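DraIII (Deinococcus radiophilus, PDB 4L0K) is a type II restriction endonuclease that cuts double-stranded DNA at a specific recognition sequence, probably with a nuclease site of the His-Me finger kind. Local coordinates at residues S114-D117 with V118-L122; K121-W124 with L125-L129; F213-W216 with M217-L221. One frame throughout, in Å; residues are numbered along the deposited sequence.

Overall arrangement
Three local contacts illustrate how side chains about one helical turn apart organise a helix and its surroundings. Interactions 1 and 2 follow each other on the helix 112-126, with centres 11 Å apart, and share K121 and L122; interaction 1 lies about 5 Å from the chain centre. Both pack against the strand 194-198, which pairs with 179-183 and leads into the helix 199-205, a beta-beta-alpha order consistent with the His-Me finger family. Interaction 3 sits about 30 Å from the centre of interaction 1, on the helix 210-226. There the second subunit also packs against the contact: interactions 1 and 2 are buried within the chain, while interaction 3 lies at the interface with the second subunit.

Interaction 1: S114-D117 with V118-L122; sequences SCID and VARKL
D117 turns its CG back beside its own backbone N (chi1 -73°), and R120 folds at chi3 (-60°), so that carboxylate and guanidinium meet one turn apart. The salt bridge runs from R120 NH2 to D117 OD1 at 2.7 Å. It lies in the guanidinium plane and reaches the oxygen nearly along its C-O bond, although the carboxylate plane is turned 50° from that of the guanidinium. A water bridges the same two side chains: it donates to D117 OD1 at 2.7 Å and accepts from R120 NE at 3.0 Å, giving OD1 two donors. Over one guanidinium face lies the methyl I116 CG2, 3.9 Å from R120 NH2. The pair illustrates an i to i+3 salt bridge along the helix 112-126, whose backbone repeats the i to i+4 bond, as from V118 N to S114 O at 2.9 Å. V118 and A119 touch A56 of the helix 46-57. R120 NH1 is held by Q23 OE1 and Y142 OH, while F146 makes a cation-pi contact with R120. A leucine in place of R120 would remove every one of these donors and would probably leave D117 OD1 without its charged mate, and Q23 and Y142 without the donor they meet at NH1. K121 turns away from this cluster, its NZ bound to the carbonyl oxygens of A191 and V194.

Interaction 2: K121-W124 with L125-L129; sequences KLTW and LAYQL
Q128 reaches back over the indole of W124, four residues earlier. Its CB stands 4.0 Å from W124 O, and CG, set beside the backbone N of Q128 (chi1 -68°), draws in to 3.7 Å from the same oxygen. From there the chain runs extended to CD, which passes near W124 CZ2, and the amide then divides its work. NE2 donates to W124 O at 3.0 Å in an almost straight bond (176°), lying in the plane of its own amide but approaching from above the carbonyl plane. The same nitrogen sits over the centre of the indole, 3.1 Å from W124 CE2, with the amide and ring planes 69° apart. OE1 points to another part of the fold, accepting from V151 N. A type I beta turn runs from A126 to L129, following the last turns of the helix 112-126, and Q128 within it makes backbone hydrogen bonds with T155, tying the turn to that loop. W124 NE1 donates to G148 O, which follows the helix 137-147, and the ring also meets F147 of that helix, so the indole is held by partners beyond Q128. L125 wedges between neighbours: CD1 comes to 3.5 Å from W124 CE3, while CD2 touches K121 CE at 3.8 Å and L122 CD1 at 3.9 Å. L122 and L125 both continue onto F196 of the strand 194-198. The side chains of T123 and Y127 run alongside each other, T123 CG2 against Y127 CE2.

Interaction 3: F213-W216 with M217-L221; sequences FYLW and MEEVL
A Met-aromatic contact within the helix 210-226, at the interface with the second subunit, joins M217 to F213. The methyl M217 CE rests over one face of the phenyl ring, 3.5 Å from the F213 centroid and 16° off its normal, a CH-pi contact; SD stands above the same ring but farther off, 5.0 Å from the centroid, so the methyl makes the close contact. M217 gets there because its chain runs extended beyond CG, and F213 swings its ring under it with CG opposite the backbone N (chi1 -168°). The edge of the Y214 ring adds CD1 at 4.3 Å from M217 CE. The next turn repeats the theme with different groups, as W216 receives V220 over one face. Around this row the second subunit packs closely: its F200 meets W216 edge-to-face, its V220 lies against Y214 and M217, and K225 of that subunit forms a salt bridge with E218 OE1. Within the helix, L215 CG approaches E219 OE2. V220 CG2 sits 3.8 Å from the centroid of the five-membered ring of W216, with W216 CE2 its closest ring atom at 3.7 Å.

Interaction 1: S114-D117 with V118-L122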
loop_
_atom_site.group_PDB
_atom_site.type_symbol
_atom_site.label_atom_id
_atom_site.label_comp_id
_atom_site.label_asym_id
_atom_site.label_seq_id
_atom_site.Cartn_x
_atom_site.Cartn_y
_atom_site.Cartn_z
ATOM N N SER A 114 -2.417 -24.132 11.851
ATOM C CA SER A 114 -3.118 -22.891 11.504
ATOM C C SER A 114 -3.080 -22.643 10.001
ATOM O O SER A 114 -4.107 -22.306 9.399
ATOM C CB SER A 114 -2.497 -21.694 12.221
ATOM O OG SER A 114 -2.633 -21.815 13.622
ATOM N N CYS A 115 -1.892 -22.806 9.410
ATOM C CA CYS A 115 -1.729 -22.670 7.967
ATOM C C CYS A 115 -2.659 -23.613 7.216
ATOM O O CYS A 115 -3.332 -23.201 6.258
ATOM C CB CYS A 115 -0.274 -22.884 7.557
ATOM S SG CYS A 115 0.823 -21.622 8.250
ATOM N N ILE A 116 -2.734 -24.860 7.672
ATOM C CA ILE A 116 -3.659 -25.807 7.040
ATOM C C ILE A 116 -5.131 -25.383 7.224
ATOM O O ILE A 116 -5.922 -25.436 6.274
ATOM C CB ILE A 116 -3.431 -27.286 7.507
ATOM C CG1 ILE A 116 -1.950 -27.675 7.425
ATOM C CG2 ILE A 116 -4.300 -28.252 6.708
ATOM C CD1 ILE A 116 -1.319 -27.440 6.088
ATOM N N ASP A 117 -5.488 -24.957 8.435
ATOM C CA ASP A 117 -6.819 -24.393 8.723
ATOM C C ASP A 117 -7.225 -23.278 7.744
ATOM O O ASP A 117 -8.309 -23.328 7.150
ATOM C CB ASP A 117 -6.886 -23.839 10.152
ATOM C CG ASP A 117 -6.922 -24.924 11.200
ATOM O OD1 ASP A 117 -7.227 -26.083 10.840
ATOM O OD2 ASP A 117 -6.653 -24.622 12.386
ATOM N N VAL A 118 -6.341 -22.289 7.598
ATOM C CA VAL A 118 -6.500 -21.196 6.640
ATOM C C VAL A 118 -6.730 -21.719 5.216
ATOM O O VAL A 118 -7.670 -21.274 4.536
ATOM C CB VAL A 118 -5.275 -20.236 6.676
ATOM C CG1 VAL A 118 -5.198 -19.374 5.406
ATOM C CG2 VAL A 118 -5.295 -19.369 7.960
ATOM N N ALA A 119 -5.884 -22.657 4.767
ATOM C CA ALA A 119 -6.119 -23.319 3.477
ATOM C C ALA A 119 -7.552 -23.891 3.362
ATOM O O ALA A 119 -8.227 -23.744 2.319
ATOM C CB ALA A 119 -5.081 -24.412 3.232
ATOM N N ARG A 120 -8.018 -24.529 4.435
ATOM C CA ARG A 120 -9.355 -25.132 4.393
ATOM C C ARG A 120 -10.452 -24.059 4.267
ATOM O O ARG A 120 -11.404 -24.198 3.490
ATOM C CB ARG A 120 -9.599 -26.005 5.625
ATOM C CG ARG A 120 -9.464 -27.507 5.394
ATOM C CD ARG A 120 -9.839 -28.282 6.663
ATOM N NE ARG A 120 -8.976 -27.914 7.782
ATOM C CZ ARG A 120 -8.001 -28.682 8.257
ATOM N NH1 ARG A 120 -7.767 -29.878 7.720
ATOM N NH2 ARG A 120 -7.261 -28.259 9.271
ATOM N N LYS A 121 -10.284 -22.980 5.022
ATOM C CA LYS A 121 -11.261 -21.900 5.056
ATOM C C LYS A 121 -11.392 -21.272 3.690
ATOM O O LYS A 121 -12.486 -21.068 3.190
ATOM C CB LYS A 121 -10.832 -20.835 6.058
ATOM C CG LYS A 121 -11.734 -19.615 6.059
ATOM C CD LYS A 121 -13.161 -19.954 6.492
ATOM C CE LYS A 121 -14.029 -18.708 6.491
ATOM N NZ LYS A 121 -13.483 -17.646 7.392
ATOM N N LEU A 122 -10.244 -20.975 3.099
ATOM C CA LEU A 122 -10.167 -20.323 1.809
ATOM C C LEU A 122 -10.749 -21.195 0.696
ATOM O O LEU A 122 -11.370 -20.673 -0.239
ATOM C CB LEU A 122 -8.705 -19.977 1.518
ATOM C CG LEU A 122 -8.249 -18.534 1.704
ATOM C CD1 LEU A 122 -9.207 -17.707 2.552
ATOM C CD2 LEU A 122 -6.850 -18.486 2.268
HETATM O O HOH W 1 -9.721 -25.888 9.806
#

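Interaction 2: K121-W124 with L125-L129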
loop_
_atom_site.group_PDB
_atom_site.type_symbol
_atom_site.label_atom_id
_atom_site.label_comp_id
_atom_site.label_asym_id
_atom_site.label_seq_id
_atom_site.Cartn_x
_atom_site.Cartn_y
_atom_site.Cartn_z
ATOM N N LYS A 121 -10.284 -22.980 5.022
ATOM C CA LYS A 121 -11.261 -21.900 5.056
ATOM C C LYS A 121 -11.392 -21.272 3.690
ATOM O O LYS A 121 -12.486 -21.068 3.190
ATOM C CB LYS A 121 -10.832 -20.835 6.058
ATOM C CG LYS A 121 -11.734 -19.615 6.059
ATOM C CD LYS A 121 -13.161 -19.954 6.492
ATOM C CE LYS A 121 -14.029 -18.708 6.491
ATOM N NZ LYS A 121 -13.483 -17.646 7.392
ATOM N N LEU A 122 -10.244 -20.975 3.099
ATOM C CA LEU A 122 -10.167 -20.323 1.809
ATOM C C LEU A 122 -10.749 -21.195 0.696
ATOM O O LEU A 122 -11.370 -20.673 -0.239
ATOM C CB LEU A 122 -8.705 -19.977 1.518
ATOM C CG LEU A 122 -8.249 -18.534 1.704
ATOM C CD1 LEU A 122 -9.207 -17.707 2.552
ATOM C CD2 LEU A 122 -6.850 -18.486 2.268
ATOM N N THR A 123 -10.551 -22.514 0.784
ATOM C CA THR A 123 -11.206 -23.420 -0.171
ATOM C C THR A 123 -12.735 -23.386 -0.019
ATOM O O THR A 123 -13.509 -23.409 -1.011
ATOM C CB THR A 123 -10.726 -24.881 0.006
ATOM O OG1 THR A 123 -9.296 -24.912 0.048
ATOM C CG2 THR A 123 -11.225 -25.745 -1.143
ATOM N N TRP A 124 -13.165 -23.351 1.234
ATOM C CA TRP A 124 -14.589 -23.283 1.538
ATOM C C TRP A 124 -15.208 -21.992 0.965
ATOM O O TRP A 124 -16.291 -22.022 0.367
ATOM C CB TRP A 124 -14.795 -23.394 3.051
ATOM C CG TRP A 124 -16.228 -23.314 3.526
ATOM C CD1 TRP A 124 -17.156 -24.323 3.525
ATOM C CD2 TRP A 124 -16.875 -22.174 4.117
ATOM N NE1 TRP A 124 -18.338 -23.878 4.060
ATOM C CE2 TRP A 124 -18.198 -22.567 4.432
ATOM C CE3 TRP A 124 -16.469 -20.860 4.397
ATOM C CZ2 TRP A 124 -19.130 -21.683 5.007
ATOM C CZ3 TRP A 124 -17.390 -19.980 4.983
ATOM C CH2 TRP A 124 -18.708 -20.402 5.282
ATOM N N LEU A 125 -14.507 -20.870 1.131
ATOM C CA LEU A 125 -14.975 -19.586 0.600
ATOM C C LEU A 125 -15.028 -19.688 -0.907
ATOM O O LEU A 125 -15.967 -19.189 -1.538
ATOM C CB LEU A 125 -14.007 -18.449 0.954
ATOM C CG LEU A 125 -14.275 -17.477 2.098
ATOM C CD1 LEU A 125 -15.557 -17.814 2.857
ATOM C CD2 LEU A 125 -13.046 -17.391 3.016
ATOM N N ALA A 126 -14.003 -20.321 -1.483
ATOM C CA ALA A 126 -13.849 -20.338 -2.943
ATOM C C ALA A 126 -15.012 -21.066 -3.625
ATOM O O ALA A 126 -15.513 -20.623 -4.662
ATOM C CB ALA A 126 -12.502 -20.930 -3.360
ATOM N N TYR A 127 -15.456 -22.168 -3.032
ATOM C CA TYR A 127 -16.594 -22.887 -3.613
ATOM C C TYR A 127 -17.932 -22.120 -3.518
ATOM O O TYR A 127 -18.940 -22.548 -4.070
ATOM C CB TYR A 127 -16.702 -24.312 -3.032
ATOM C CG TYR A 127 -15.768 -25.272 -3.724
ATOM C CD1 TYR A 127 -15.972 -25.611 -5.054
ATOM C CD2 TYR A 127 -14.676 -25.830 -3.060
ATOM C CE1 TYR A 127 -15.119 -26.480 -5.715
ATOM C CE2 TYR A 127 -13.811 -26.717 -3.721
ATOM C CZ TYR A 127 -14.040 -27.030 -5.052
ATOM O OH TYR A 127 -13.202 -27.884 -5.752
ATOM N N GLN A 128 -17.918 -20.985 -2.827
ATOM C CA GLN A 128 -19.092 -20.139 -2.673
ATOM C C GLN A 128 -18.930 -18.816 -3.427
ATOM O O GLN A 128 -19.695 -17.871 -3.219
ATOM C CB GLN A 128 -19.340 -19.859 -1.191
ATOM C CG GLN A 128 -19.766 -21.078 -0.383
ATOM C CD GLN A 128 -19.855 -20.787 1.097
ATOM O OE1 GLN A 128 -20.909 -20.397 1.608
ATOM N NE2 GLN A 128 -18.741 -20.965 1.800
ATOM N N LEU A 129 -17.926 -18.751 -4.295
ATOM C CA LEU A 129 -17.759 -17.632 -5.219
ATOM C C LEU A 129 -18.845 -17.710 -6.290
ATOM O O LEU A 129 -19.192 -18.806 -6.732
ATOM C CB LEU A 129 -16.406 -17.761 -5.926
ATOM C CG LEU A 129 -15.171 -16.889 -5.672
ATOM C CD1 LEU A 129 -15.394 -15.796 -4.641
ATOM C CD2 LEU A 129 -13.943 -17.739 -5.337
#

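Interaction 3: F213-W216 with M217-L221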
loop_
_atom_site.group_PDB
_atom_site.type_symbol
_atom_site.label_atom_id
_atom_site.label_comp_id
_atom_site.label_asym_id
_atom_site.label_seq_id
_atom_site.Cartn_x
_atom_site.Cartn_y
_atom_site.Cartn_z
ATOM N N PHE A 213 -11.279 0.065 10.961
ATOM C CA PHE A 213 -11.269 0.651 9.621
ATOM C C PHE A 213 -12.612 1.351 9.366
ATOM O O PHE A 213 -12.653 2.458 8.813
ATOM C CB PHE A 213 -11.025 -0.446 8.572
ATOM C CG PHE A 213 -10.699 0.069 7.180
ATOM C CD1 PHE A 213 -10.148 1.331 6.988
ATOM C CD2 PHE A 213 -10.938 -0.724 6.066
ATOM C CE1 PHE A 213 -9.846 1.795 5.716
ATOM C CE2 PHE A 213 -10.626 -0.270 4.784
ATOM C CZ PHE A 213 -10.082 0.996 4.609
ATOM N N TYR A 214 -13.700 0.692 9.783
ATOM C CA TYR A 214 -15.068 1.187 9.567
ATOM C C TYR A 214 -15.299 2.386 10.453
ATOM O O TYR A 214 -15.866 3.382 10.018
ATOM C CB TYR A 214 -16.103 0.109 9.899
ATOM C CG TYR A 214 -16.036 -1.118 9.019
ATOM C CD1 TYR A 214 -15.643 -1.020 7.691
ATOM C CD2 TYR A 214 -16.361 -2.372 9.513
ATOM C CE1 TYR A 214 -15.579 -2.124 6.878
ATOM C CE2 TYR A 214 -16.303 -3.488 8.696
ATOM C CZ TYR A 214 -15.905 -3.349 7.378
ATOM O OH TYR A 214 -15.828 -4.441 6.556
ATOM N N LEU A 215 -14.827 2.284 11.697
ATOM C CA LEU A 215 -14.903 3.394 12.633
ATOM C C LEU A 215 -14.171 4.626 12.042
ATOM O O LEU A 215 -14.706 5.742 12.026
ATOM C CB LEU A 215 -14.338 2.963 13.994
ATOM C CG LEU A 215 -14.244 4.061 15.057
ATOM C CD1 LEU A 215 -15.635 4.504 15.507
ATOM C CD2 LEU A 215 -13.389 3.631 16.248
ATOM N N TRP A 216 -12.968 4.387 11.519
ATOM C CA TRP A 216 -12.173 5.401 10.819
ATOM C C TRP A 216 -12.939 6.067 9.687
ATOM O O TRP A 216 -12.975 7.296 9.612
ATOM C CB TRP A 216 -10.895 4.787 10.236
ATOM C CG TRP A 216 -10.058 5.762 9.510
ATOM C CD1 TRP A 216 -9.251 6.718 10.065
ATOM C CD2 TRP A 216 -9.905 5.885 8.096
ATOM N NE1 TRP A 216 -8.612 7.430 9.087
ATOM C CE2 TRP A 216 -8.992 6.948 7.867
ATOM C CE3 TRP A 216 -10.437 5.204 7.001
ATOM C CZ2 TRP A 216 -8.617 7.350 6.588
ATOM C CZ3 TRP A 216 -10.051 5.595 5.724
ATOM C CH2 TRP A 216 -9.150 6.659 5.528
ATOM N N MET A 217 -13.527 5.259 8.801
ATOM C CA MET A 217 -14.294 5.821 7.694
ATOM C C MET A 217 -15.397 6.716 8.253
ATOM O O MET A 217 -15.610 7.822 7.775
ATOM C CB MET A 217 -14.952 4.735 6.846
ATOM C CG MET A 217 -14.001 3.773 6.187
ATOM S SD MET A 217 -14.926 2.558 5.221
ATOM C CE MET A 217 -13.642 1.379 4.766
ATOM N N GLU A 218 -16.075 6.227 9.285
ATOM C CA GLU A 218 -17.173 6.968 9.902
ATOM C C GLU A 218 -16.763 8.352 10.406
ATOM O O GLU A 218 -17.469 9.345 10.161
ATOM C CB GLU A 218 -17.796 6.158 11.036
ATOM C CG GLU A 218 -19.259 6.473 11.236
ATOM C CD GLU A 218 -20.049 5.275 11.724
ATOM O OE1 GLU A 218 -21.018 4.894 11.031
ATOM O OE2 GLU A 218 -19.705 4.718 12.793
ATOM N N GLU A 219 -15.638 8.426 11.085
ATOM C CA GLU A 219 -15.085 9.672 11.580
ATOM C C GLU A 219 -14.650 10.612 10.487
ATOM O O GLU A 219 -14.838 11.770 10.588
ATOM C CB GLU A 219 -13.905 9.407 12.468
ATOM C CG GLU A 219 -14.236 8.686 13.726
ATOM C CD GLU A 219 -13.047 7.999 14.328
ATOM O OE1 GLU A 219 -12.045 7.859 13.671
ATOM O OE2 GLU A 219 -13.110 7.590 15.468
ATOM N N VAL A 220 -14.078 10.079 9.443
ATOM C CA VAL A 220 -13.662 10.854 8.334
ATOM C C VAL A 220 -14.857 11.496 7.663
ATOM O O VAL A 220 -14.799 12.625 7.296
ATOM C CB VAL A 220 -12.916 9.987 7.348
ATOM C CG1 VAL A 220 -12.650 10.694 6.053
ATOM C CG2 VAL A 220 -11.638 9.487 7.959
ATOM N N LEU A 221 -15.920 10.744 7.478
ATOM C CA LEU A 221 -17.058 11.247 6.759
ATOM C C LEU A 221 -17.799 12.250 7.584
ATOM O O LEU A 221 -18.334 13.185 7.070
ATOM C CB LEU A 221 -17.973 10.143 6.331
ATOM C CG LEU A 221 -17.428 9.278 5.236
ATOM C CD1 LEU A 221 -18.209 8.000 5.197
ATOM C CD2 LEU A 221 -17.423 9.937 3.886
#